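PDB 3UZO: branched-chain-amino-acid aminotransferase from Deinococcus radiodurans, which probably transfers the amino group of leucine, valine or isoleucine to 2-oxoglutarate, using pyridoxal 5'-phosphate as cofactor. Local coordinates for residues P146-V151 / E162-S166. Numbering follows the deposited sequence.
Sequences PFVIGV and EFIFS
Phe147 lays the outer part of its ring against Ser166, with CE2 3.6 Å from Ser166 CB. Its chi1 of 67° sets CG between the backbone N and the carbonyl carbon and swings the ring across to the neighbouring strand; Ile149 CG2 sits at the ring's edge, in plane. On the same face of the sheet Ile149 and Ile164 run side by side, CG1 of Ile149 3.9 Å from CB of Ile164, and Val151 CG2 reaches back to Ile164 CG1 at 4.2 Å. The other face of the sheet carries the remaining phenylalanines. Phe165 CD1 meets Val148 CG2 at 3.8 Å and Pro146 CB lies at that ring's edge, while Phe163 brings CD2 to 3.6 Å from the bare CA of Gly150. Between the faces, 146-151 and 162-166 pair as antiparallel strands of a beta hairpin. Phe147 and Ser166 exchange two backbone hydrogen bonds, as do Ile149 and Ile164; Val151 N donates to Glu162 O, 2.8 Å away with an N-H...O angle of 172°, yet the return bond from Glu162 N to Val151 O is weak. Helix 94-107 packs on Val148 and Phe165, and His70 of the second subunit meets the Phe147 ring. The ladder's N-H and C=O groups are thus paired between mainly apolar side chains, with Ser166 OG satisfied by Tyr40 O: a largely buried ladder on the strand that also carries Arg145, which binds L-glutamate.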
# COMPACT_ATOMS: atom_id res chain seq x y z
N PRO A 146 13.26 10.74 -4.41
CA PRO A 146 12.20 11.75 -4.38
C PRO A 146 10.96 11.00 -3.91
O PRO A 146 10.78 9.83 -4.25
CB PRO A 146 12.05 12.16 -5.86
CG PRO A 146 13.34 11.70 -6.51
CD PRO A 146 13.64 10.42 -5.80
N PHE A 147 10.11 11.66 -3.12
CA PHE A 147 8.89 11.00 -2.68
C PHE A 147 7.83 12.02 -2.31
O PHE A 147 8.13 13.16 -1.99
CB PHE A 147 9.16 10.03 -1.51
CG PHE A 147 9.59 10.70 -0.23
CD1 PHE A 147 8.66 10.97 0.77
CD2 PHE A 147 10.93 11.00 0.01
CE1 PHE A 147 9.06 11.52 2.00
CE2 PHE A 147 11.34 11.55 1.22
CZ PHE A 147 10.40 11.81 2.22
N VAL A 148 6.57 11.59 -2.41
CA VAL A 148 5.42 12.42 -2.10
C VAL A 148 4.52 11.65 -1.14
O VAL A 148 4.24 10.48 -1.36
CB VAL A 148 4.61 12.77 -3.39
CG1 VAL A 148 3.40 13.64 -3.04
CG2 VAL A 148 5.52 13.48 -4.39
N ILE A 149 4.09 12.32 -0.08
CA ILE A 149 3.24 11.71 0.93
C ILE A 149 2.10 12.64 1.31
O ILE A 149 2.28 13.86 1.35
CB ILE A 149 4.04 11.39 2.22
CG1 ILE A 149 4.81 12.64 2.67
CG2 ILE A 149 5.01 10.24 1.97
CD1 ILE A 149 5.55 12.49 3.98
N GLY A 150 0.94 12.05 1.58
CA GLY A 150 -0.21 12.82 1.99
C GLY A 150 -0.10 13.09 3.48
O GLY A 150 0.18 12.18 4.27
N VAL A 151 -0.30 14.34 3.89
CA VAL A 151 -0.19 14.69 5.30
C VAL A 151 -1.34 15.58 5.79
O VAL A 151 -2.29 15.82 5.05
CB VAL A 151 1.15 15.41 5.59
CG1 VAL A 151 2.32 14.51 5.16
CG2 VAL A 151 1.19 16.74 4.85
N GLU A 162 -3.20 18.00 2.58
CA GLU A 162 -1.89 18.56 2.30
C GLU A 162 -0.91 17.46 1.90
O GLU A 162 -1.17 16.27 2.12
CB GLU A 162 -1.35 19.29 3.53
CG GLU A 162 -2.26 20.39 4.04
CD GLU A 162 -1.65 21.16 5.20
OE1 GLU A 162 -2.40 21.89 5.88
OE2 GLU A 162 -0.43 21.04 5.42
N PHE A 163 0.19 17.85 1.28
CA PHE A 163 1.20 16.89 0.86
C PHE A 163 2.60 17.44 1.03
O PHE A 163 2.82 18.65 1.10
CB PHE A 163 1.00 16.51 -0.61
CG PHE A 163 -0.38 16.02 -0.94
CD1 PHE A 163 -1.43 16.91 -1.13
CD2 PHE A 163 -0.64 14.65 -1.03
CE1 PHE A 163 -2.72 16.46 -1.40
CE2 PHE A 163 -1.92 14.19 -1.29
CZ PHE A 163 -2.96 15.09 -1.47
N ILE A 164 3.55 16.52 1.10
CA ILE A 164 4.95 16.88 1.19
C ILE A 164 5.68 16.20 0.04
O ILE A 164 5.37 15.05 -0.33
CB ILE A 164 5.57 16.42 2.53
CG1 ILE A 164 5.17 17.37 3.66
CG2 ILE A 164 7.08 16.32 2.38
CD1 ILE A 164 5.75 17.00 5.02
N PHE A 165 6.62 16.92 -0.56
CA PHE A 165 7.45 16.38 -1.63
C PHE A 165 8.85 16.58 -1.11
O PHE A 165 9.23 17.69 -0.73
CB PHE A 165 7.30 17.16 -2.93
CG PHE A 165 8.39 16.89 -3.94
CD1 PHE A 165 8.72 15.58 -4.29
CD2 PHE A 165 9.08 17.94 -4.55
CE1 PHE A 165 9.70 15.32 -5.25
CE2 PHE A 165 10.07 17.69 -5.51
CZ PHE A 165 10.38 16.37 -5.85
N SER A 166 9.64 15.51 -1.10
CA SER A 166 11.00 15.61 -0.59
C SER A 166 11.96 14.77 -1.41
O SER A 166 11.56 13.80 -2.06
CB SER A 166 11.03 15.15 0.88
OG SER A 166 12.33 15.24 1.44